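Local coordinates for protein AlyQ (Persicobacter sp. CCB-QB2, PDB 5XNR) that probably cleaves alginate by beta-elimination through its alginate lyase domain, which is joined to a CBM32 carbohydrate-binding module, at residues Thr233-Val238 / Glu304-Val309; His314-Ser319 / Tyr336-Gly341. All blocks are in the same frame, centred on the assembly; numbering follows the deposited sequence.

Contact 1: Thr233-Val238 / Glu304-Val309; sequences THVVYV and EVIFEV
The hydroxyl of Y237 gives its proton to the carboxylate of E304, with OH to OE2 at 2.7 Å. The phenol reaches OE2 on its anti side, 16° out of the carboxylate plane. Ring and carboxylate planes stand nearly at right angles, 84° apart. With CG anti to the backbone N, the Y237 ring leans toward the C-terminal end of its strand, and this brings the hydroxyl to E304. OE2 also takes the backbone N-H of A325, and OE1 takes that of L324. The carboxylate therefore joins the strand pair to the start of helix 324-330, where the helix end would probably favour its negative charge.

Six backbone bonds join the antiparallel strands in three hydrogen-bonded pairs: H234 with V309, V236 with F307 and V238 with V305. The bond from V309 N to H234 O is 2.7 Å long and nearly straight, at 171°. On the face of V235 and Y237, I306 puts CG1 at the edge of the Y237 ring, 3.8 Å from CD1. I306 CG2 meets V235 CG1 at 3.9 Å. On the other face V236 CG1 lies 3.8 Å from F307 CB, and the two side chains point the same way. V238 CB rests on V305 CG1 at 3.9 Å. These are inner strands of the seven-stranded antiparallel sheet, as expected of the beta-jelly-roll of the concanavalin-like alginate lyases.

Contact 2: His314-Ser319 / Tyr336-Gly341; sequences HYLYYS and YLIKDG
L337 lays its methyl CD2 over one face of the Y317 ring. The methyl stands 3.6 Å from the ring centroid and only 13° off the normal, a CH-pi contact over the middle of the ring. The two side chains run side by side and point the same way. With L337 CG anti to its carbonyl carbon (chi1 -80°), the branch turns back to the strand, although CB starts out away from it. The same methyl reaches Y315 CB at 4.0 Å. The Y317 hydroxyl is hydrogen-bonded to E308 on the next strand.

I338 points toward the strand and divides its contacts. Its CB packs on L316 CD2 at 3.7 Å, and its CD1 meets Y318 CB at 3.5 Å. Y336 sets the CD1-CE1 side of its ring by S319, with CE1 3.4 Å from OG. Both the S319 and Y336 hydroxyls bond to the carboxylate of D321, which ties these side chains together.

The backbone holds this register with two bonds. I338 N reaches L316 O at 2.6 Å and 174°, and Y318 N meets Y336 O at 3.0 Å. A water accepts from L316 N and donates to I338 O, and so continues the join. Y317 and L337 form a single backbone bridge. Here the loop after helix 324-330 runs along strand 313-319, near the rim of the jelly-roll sheet.

How the contacts relate
Contact 1 and contact 2 lie in the alginate lyase domain, with centres about 11 Å apart. Both segments of contact 1 come before those of contact 2 in the chain. Strands 302-310 and 313-319 are consecutive and antiparallel neighbours, so one sheet carries both contacts. Across it the order is 233-244, 302-310, 313-319. The start of the 336-341 segment, Y336 to I338, then lies along the side of 313-319 away from 302-310. A direct backbone bond also links the contacts, E308 O with Y315 N. F307 packs on L316. Helix 324-330, between the two segments of contact 2, touches side chains of both contacts. Together they join inner sheet strands to a loop near its rim.

Contact 1: Thr233-Val238 / Glu304-Val309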
ATOM      1  N   THR A 233       6.485  24.080  19.488  1.00 35.90           N
ATOM      2  CA  THR A 233       6.668  22.795  18.922  1.00 35.81           C
ATOM      3  C   THR A 233       5.472  22.505  18.018  1.00 37.27           C
ATOM      4  O   THR A 233       4.330  22.606  18.461  1.00 37.28           O
ATOM      5  CB  THR A 233       6.877  21.749  20.019  1.00 36.22           C
ATOM      6  OG1 THR A 233       8.091  22.116  20.670  1.00 41.86           O
ATOM      7  CG2 THR A 233       7.004  20.342  19.489  1.00 34.83           C
ATOM      8  N   HIS A 234       5.772  22.146  16.765  1.00 36.19           N
ATOM      9  CA  HIS A 234       4.773  21.939  15.724  1.00 35.36           C
ATOM     10  C   HIS A 234       5.113  20.694  14.898  1.00 34.06           C
ATOM     11  O   HIS A 234       6.215  20.595  14.367  1.00 37.13           O
ATOM     12  CB  HIS A 234       4.686  23.183  14.839  1.00 35.90           C
ATOM     13  CG  HIS A 234       4.494  24.427  15.628  1.00 36.92           C
ATOM     14  ND1 HIS A 234       3.285  24.752  16.184  1.00 39.48           N
ATOM     15  CD2 HIS A 234       5.358  25.396  15.994  1.00 38.54           C
ATOM     16  CE1 HIS A 234       3.399  25.885  16.853  1.00 38.49           C
ATOM     17  NE2 HIS A 234       4.658  26.303  16.745  1.00 36.03           N
ATOM     18  N   VAL A 235       4.147  19.790  14.739  1.00 29.86           N
ATOM     19  CA  VAL A 235       4.415  18.494  14.185  1.00 31.05           C
ATOM     20  C   VAL A 235       3.349  18.141  13.149  1.00 31.53           C
ATOM     21  O   VAL A 235       2.176  18.401  13.361  1.00 33.62           O
ATOM     22  CB  VAL A 235       4.443  17.457  15.316  1.00 31.83           C
ATOM     23  CG1 VAL A 235       4.858  16.081  14.841  1.00 30.39           C
ATOM     24  CG2 VAL A 235       5.341  17.939  16.443  1.00 34.12           C
ATOM     25  N   VAL A 236       3.775  17.547  12.040  1.00 31.92           N
ATOM     26  CA  VAL A 236       2.860  16.794  11.165  1.00 31.48           C
ATOM     27  C   VAL A 236       3.442  15.391  10.975  1.00 30.76           C
ATOM     28  O   VAL A 236       4.605  15.252  10.638  1.00 33.16           O
ATOM     29  CB  VAL A 236       2.603  17.477   9.806  1.00 30.03           C
ATOM     30  CG1 VAL A 236       3.869  17.707   8.998  1.00 30.24           C
ATOM     31  CG2 VAL A 236       1.608  16.695   8.976  1.00 29.89           C
ATOM     32  N   TYR A 237       2.603  14.384  11.188  1.00 28.72           N
ATOM     33  CA  TYR A 237       2.912  13.018  10.885  1.00 28.93           C
ATOM     34  C   TYR A 237       1.946  12.528   9.817  1.00 29.64           C
ATOM     35  O   TYR A 237       0.743  12.815   9.907  1.00 27.79           O
ATOM     36  CB  TYR A 237       2.782  12.140  12.128  1.00 30.39           C
ATOM     37  CG  TYR A 237       2.580  10.670  11.860  1.00 27.42           C
ATOM     38  CD1 TYR A 237       3.646   9.804  11.770  1.00 28.29           C
ATOM     39  CD2 TYR A 237       1.309  10.141  11.729  1.00 30.02           C
ATOM     40  CE1 TYR A 237       3.455   8.447  11.542  1.00 32.07           C
ATOM     41  CE2 TYR A 237       1.092   8.791  11.487  1.00 30.93           C
ATOM     42  CZ  TYR A 237       2.176   7.937  11.401  1.00 31.69           C
ATOM     43  OH  TYR A 237       1.980   6.612  11.202  1.00 28.56           O
ATOM     44  N   VAL A 238       2.483  11.799   8.831  1.00 29.96           N
ATOM     45  CA  VAL A 238       1.654  11.223   7.777  1.00 29.60           C
ATOM     46  C   VAL A 238       2.142   9.803   7.496  1.00 28.14           C
ATOM     47  O   VAL A 238       3.305   9.613   7.277  1.00 29.01           O
ATOM     48  CB  VAL A 238       1.696  12.052   6.477  1.00 31.36           C
ATOM     49  CG1 VAL A 238       0.766  11.466   5.425  1.00 33.08           C
ATOM     50  CG2 VAL A 238       1.390  13.523   6.705  1.00 32.19           C
ATOM     51  N   GLU A 304       6.160   6.395   6.404  1.00 29.81           N
ATOM     52  CA  GLU A 304       5.770   7.357   7.441  1.00 30.16           C
ATOM     53  C   GLU A 304       6.768   8.517   7.431  1.00 31.86           C
ATOM     54  O   GLU A 304       7.968   8.314   7.248  1.00 37.70           O
ATOM     55  CB  GLU A 304       5.763   6.722   8.834  1.00 30.82           C
ATOM     56  CG  GLU A 304       4.801   5.561   9.001  1.00 28.86           C
ATOM     57  CD  GLU A 304       5.007   4.835  10.311  1.00 29.60           C
ATOM     58  OE1 GLU A 304       5.860   3.929  10.342  1.00 25.76           O
ATOM     59  OE2 GLU A 304       4.340   5.220  11.312  1.00 33.32           O
ATOM     60  N   VAL A 305       6.262   9.722   7.638  1.00 31.28           N
ATOM     61  CA  VAL A 305       7.080  10.926   7.622  1.00 28.93           C
ATOM     62  C   VAL A 305       6.601  11.850   8.741  1.00 28.61           C
ATOM     63  O   VAL A 305       5.412  11.920   8.999  1.00 31.15           O
ATOM     64  CB  VAL A 305       7.000  11.637   6.264  1.00 25.94           C
ATOM     65  CG1 VAL A 305       5.574  11.993   5.895  1.00 25.91           C
ATOM     66  CG2 VAL A 305       7.887  12.868   6.228  1.00 27.00           C
ATOM     67  N   ILE A 306       7.545  12.520   9.393  1.00 30.54           N
ATOM     68  CA  ILE A 306       7.271  13.609  10.334  1.00 30.29           C
ATOM     69  C   ILE A 306       8.090  14.844   9.938  1.00 29.90           C
ATOM     70  O   ILE A 306       9.290  14.741   9.697  1.00 32.17           O
ATOM     71  CB  ILE A 306       7.592  13.162  11.765  1.00 29.22           C
ATOM     72  CG1 ILE A 306       6.647  12.045  12.210  1.00 29.55           C
ATOM     73  CG2 ILE A 306       7.583  14.346  12.713  1.00 29.36           C
ATOM     74  CD1 ILE A 306       7.140  11.269  13.403  1.00 29.94           C
ATOM     75  N   PHE A 307       7.434  15.994   9.802  1.00 28.30           N
ATOM     76  CA  PHE A 307       8.119  17.258   9.940  1.00 27.69           C
ATOM     77  C   PHE A 307       7.840  17.763  11.355  1.00 29.38           C
ATOM     78  O   PHE A 307       6.691  17.720  11.804  1.00 28.89           O
ATOM     79  CB  PHE A 307       7.651  18.294   8.922  1.00 27.62           C
ATOM     80  CG  PHE A 307       7.658  17.895   7.469  1.00 28.07           C
ATOM     81  CD1 PHE A 307       8.353  16.790   7.008  1.00 28.01           C
ATOM     82  CD2 PHE A 307       7.041  18.708   6.532  1.00 30.97           C
ATOM     83  CE1 PHE A 307       8.347  16.455   5.663  1.00 29.29           C
ATOM     84  CE2 PHE A 307       7.062  18.396   5.178  1.00 31.42           C
ATOM     85  CZ  PHE A 307       7.706  17.261   4.746  1.00 31.26           C
ATOM     86  N   GLU A 308       8.884  18.207  12.053  1.00 33.02           N
ATOM     87  CA  GLU A 308       8.817  18.640  13.465  1.00 33.00           C
ATOM     88  C   GLU A 308       9.555  19.974  13.557  1.00 37.17           C
ATOM     89  O   GLU A 308      10.721  20.019  13.223  1.00 38.71           O
ATOM     90  CB  GLU A 308       9.473  17.584  14.356  1.00 33.06           C
ATOM     91  CG  GLU A 308       9.503  17.862  15.855  1.00 32.99           C
ATOM     92  CD  GLU A 308      10.163  16.745  16.661  1.00 34.28           C
ATOM     93  OE1 GLU A 308      11.336  16.439  16.372  1.00 35.26           O
ATOM     94  OE2 GLU A 308       9.507  16.151  17.540  1.00 34.10           O
ATOM     95  N   VAL A 309       8.872  21.051  13.934  1.00 37.46           N
ATOM     96  CA  VAL A 309       9.523  22.340  14.042  1.00 39.26           C
ATOM     97  C   VAL A 309       9.554  22.733  15.520  1.00 39.27           C
ATOM     98  O   VAL A 309       8.526  22.716  16.191  1.00 43.49           O
ATOM     99  CB  VAL A 309       8.822  23.408  13.189  1.00 43.31           C
ATOM    100  CG1 VAL A 309       9.569  24.732  13.257  1.00 43.73           C
ATOM    101  CG2 VAL A 309       8.635  22.960  11.741  1.00 44.47           C
TER

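Contact 2: His314-Ser319 / Tyr336-Gly341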
ATOM      1  N   HIS A 314      14.001  22.549  12.147  1.00 31.71           N
ATOM      2  CA  HIS A 314      13.177  21.644  11.360  1.00 31.25           C
ATOM      3  C   HIS A 314      13.809  20.253  11.354  1.00 31.80           C
ATOM      4  O   HIS A 314      14.922  20.115  10.849  1.00 31.92           O
ATOM      5  CB  HIS A 314      13.074  22.152   9.916  1.00 30.33           C
ATOM      6  CG  HIS A 314      12.309  23.417   9.757  1.00 29.99           C
ATOM      7  ND1 HIS A 314      12.577  24.536  10.509  1.00 31.91           N
ATOM      8  CD2 HIS A 314      11.299  23.740   8.924  1.00 30.00           C
ATOM      9  CE1 HIS A 314      11.758  25.505  10.136  1.00 35.78           C
ATOM     10  NE2 HIS A 314      10.958  25.038   9.155  1.00 31.59           N
ATOM     11  N   TYR A 315      13.112  19.245  11.876  1.00 30.53           N
ATOM     12  CA  TYR A 315      13.616  17.857  11.851  1.00 33.91           C
ATOM     13  C   TYR A 315      12.787  16.998  10.863  1.00 32.74           C
ATOM     14  O   TYR A 315      11.557  17.161  10.765  1.00 32.64           O
ATOM     15  CB  TYR A 315      13.585  17.233  13.252  1.00 33.86           C
ATOM     16  CG  TYR A 315      14.329  17.964  14.343  1.00 35.60           C
ATOM     17  CD1 TYR A 315      13.738  18.989  15.073  1.00 34.14           C
ATOM     18  CD2 TYR A 315      15.613  17.579  14.703  1.00 36.38           C
ATOM     19  CE1 TYR A 315      14.417  19.636  16.094  1.00 36.36           C
ATOM     20  CE2 TYR A 315      16.303  18.223  15.718  1.00 37.34           C
ATOM     21  CZ  TYR A 315      15.705  19.254  16.425  1.00 38.15           C
ATOM     22  OH  TYR A 315      16.396  19.872  17.435  1.00 43.89           O
ATOM     23  N   LEU A 316      13.450  16.057  10.165  1.00 31.25           N
ATOM     24  CA  LEU A 316      12.804  15.158   9.202  1.00 30.26           C
ATOM     25  C   LEU A 316      12.964  13.699   9.626  1.00 30.54           C
ATOM     26  O   LEU A 316      14.075  13.204   9.742  1.00 30.65           O
ATOM     27  CB  LEU A 316      13.433  15.400   7.834  1.00 30.52           C
ATOM     28  CG  LEU A 316      12.985  14.458   6.718  1.00 31.24           C
ATOM     29  CD1 LEU A 316      11.491  14.580   6.437  1.00 28.43           C
ATOM     30  CD2 LEU A 316      13.801  14.740   5.467  1.00 29.93           C
ATOM     31  N   TYR A 317      11.840  13.028   9.861  1.00 32.24           N
ATOM     32  CA  TYR A 317      11.835  11.608  10.214  1.00 31.97           C
ATOM     33  C   TYR A 317      11.195  10.834   9.065  1.00 30.58           C
ATOM     34  O   TYR A 317      10.214  11.287   8.516  1.00 33.02           O
ATOM     35  CB  TYR A 317      10.987  11.320  11.457  1.00 33.94           C
ATOM     36  CG  TYR A 317      11.363  12.017  12.744  1.00 35.87           C
ATOM     37  CD1 TYR A 317      11.074  13.351  12.956  1.00 35.49           C
ATOM     38  CD2 TYR A 317      11.959  11.321  13.786  1.00 37.82           C
ATOM     39  CE1 TYR A 317      11.375  13.975  14.162  1.00 38.81           C
ATOM     40  CE2 TYR A 317      12.308  11.942  14.978  1.00 37.56           C
ATOM     41  CZ  TYR A 317      12.009  13.277  15.178  1.00 38.35           C
ATOM     42  OH  TYR A 317      12.338  13.890  16.362  1.00 33.40           O
ATOM     43  N   TYR A 318      11.731   9.676   8.734  1.00 33.00           N
ATOM     44  CA  TYR A 318      11.223   8.866   7.625  1.00 34.66           C
ATOM     45  C   TYR A 318      11.355   7.385   7.982  1.00 35.59           C
ATOM     46  O   TYR A 318      12.362   6.986   8.526  1.00 34.10           O
ATOM     47  CB  TYR A 318      11.988   9.147   6.328  1.00 32.76           C
ATOM     48  CG  TYR A 318      11.439   8.406   5.137  1.00 35.60           C
ATOM     49  CD1 TYR A 318      10.362   8.910   4.423  1.00 35.67           C
ATOM     50  CD2 TYR A 318      11.964   7.182   4.745  1.00 34.69           C
ATOM     51  CE1 TYR A 318       9.835   8.228   3.342  1.00 33.66           C
ATOM     52  CE2 TYR A 318      11.450   6.494   3.658  1.00 34.88           C
ATOM     53  CZ  TYR A 318      10.381   7.021   2.956  1.00 33.16           C
ATOM     54  OH  TYR A 318       9.846   6.352   1.899  1.00 33.45           O
ATOM     55  N   SER A 319      10.363   6.567   7.644  1.00 37.85           N
ATOM     56  CA  SER A 319      10.532   5.128   7.870  1.00 37.10           C
ATOM     57  C   SER A 319       9.665   4.311   6.919  1.00 34.62           C
ATOM     58  O   SER A 319       8.557   4.700   6.595  1.00 33.54           O
ATOM     59  CB  SER A 319      10.205   4.747   9.266  1.00 36.19           C
ATOM     60  OG  SER A 319      10.313   3.337   9.397  1.00 40.71           O
ATOM     61  N   TYR A 336      15.197   7.354  13.197  1.00 37.88           N
ATOM     62  CA  TYR A 336      14.546   7.588  11.892  1.00 34.37           C
ATOM     63  C   TYR A 336      14.780   9.016  11.386  1.00 33.88           C
ATOM     64  O   TYR A 336      14.175   9.407  10.417  1.00 32.95           O
ATOM     65  CB  TYR A 336      13.046   7.331  12.026  1.00 34.61           C
ATOM     66  CG  TYR A 336      12.701   5.944  12.492  1.00 31.79           C
ATOM     67  CD1 TYR A 336      12.758   4.881  11.615  1.00 34.12           C
ATOM     68  CD2 TYR A 336      12.349   5.672  13.804  1.00 31.94           C
ATOM     69  CE1 TYR A 336      12.464   3.581  12.014  1.00 33.09           C
ATOM     70  CE2 TYR A 336      12.044   4.380  14.222  1.00 31.66           C
ATOM     71  CZ  TYR A 336      12.106   3.325  13.324  1.00 32.33           C
ATOM     72  OH  TYR A 336      11.788   2.041  13.672  1.00 32.84           O
ATOM     73  N   LEU A 337      15.633   9.797  12.040  1.00 36.44           N
ATOM     74  CA  LEU A 337      15.940  11.149  11.583  1.00 36.89           C
ATOM     75  C   LEU A 337      16.703  11.079  10.263  1.00 37.08           C
ATOM     76  O   LEU A 337      17.585  10.234  10.107  1.00 34.34           O
ATOM     77  CB  LEU A 337      16.801  11.854  12.635  1.00 36.93           C
ATOM     78  CG  LEU A 337      16.034  12.414  13.831  1.00 40.15           C
ATOM     79  CD1 LEU A 337      16.992  12.872  14.918  1.00 40.71           C
ATOM     80  CD2 LEU A 337      15.112  13.556  13.410  1.00 39.74           C
ATOM     81  N   ILE A 338      16.358  11.965   9.339  1.00 37.62           N
ATOM     82  CA  ILE A 338      17.178  12.195   8.172  1.00 39.34           C
ATOM     83  C   ILE A 338      18.129  13.346   8.537  1.00 42.27           C
ATOM     84  O   ILE A 338      17.734  14.517   8.613  1.00 38.80           O
ATOM     85  CB  ILE A 338      16.333  12.464   6.902  1.00 39.95           C
ATOM     86  CG1 ILE A 338      15.721  11.199   6.305  1.00 39.98           C
ATOM     87  CG2 ILE A 338      17.168  13.131   5.822  1.00 41.47           C
ATOM     88  CD1 ILE A 338      15.206  10.233   7.302  1.00 41.38           C
ATOM     89  N   LYS A 339      19.382  12.977   8.782  1.00 43.57           N
ATOM     90  CA  LYS A 339      20.407  13.912   9.179  1.00 46.57           C
ATOM     91  C   LYS A 339      20.991  14.600   7.949  1.00 42.67           C
ATOM     92  O   LYS A 339      20.978  14.092   6.838  1.00 45.41           O
ATOM     93  CB  LYS A 339      21.546  13.213   9.933  1.00 53.56           C
ATOM     94  CG  LYS A 339      21.287  12.942  11.411  1.00 61.19           C
ATOM     95  CD  LYS A 339      20.737  11.553  11.692  1.00 72.36           C
ATOM     96  CE  LYS A 339      21.798  10.549  12.100  1.00 81.43           C
ATOM     97  NZ  LYS A 339      21.992  10.517  13.570  1.00 83.43           N
ATOM     98  N   ASP A 340      21.537  15.763   8.212  1.00 43.98           N
ATOM     99  CA  ASP A 340      22.180  16.564   7.207  1.00 48.72           C
ATOM    100  C   ASP A 340      23.600  16.867   7.679  1.00 50.69           C
ATOM    101  O   ASP A 340      23.793  17.654   8.606  1.00 47.01           O
ATOM    102  CB  ASP A 340      21.409  17.858   6.956  1.00 45.42           C
ATOM    103  CG  ASP A 340      22.175  18.824   6.082  1.00 46.88           C
ATOM    104  OD1 ASP A 340      22.640  18.378   4.988  1.00 47.96           O
ATOM    105  OD2 ASP A 340      22.296  20.003   6.504  1.00 42.32           O
ATOM    106  N   GLY A 341      24.576  16.235   7.031  1.00 61.88           N
ATOM    107  CA  GLY A 341      25.930  16.219   7.560  1.00 66.44           C
ATOM    108  C   GLY A 341      25.911  15.800   9.020  1.00 66.97           C
ATOM    109  O   GLY A 341      25.357  14.731   9.353  1.00 56.11           O
TER
HETATM  110  O   HOH W   1      16.230  15.879  10.688  1.00 27.14           O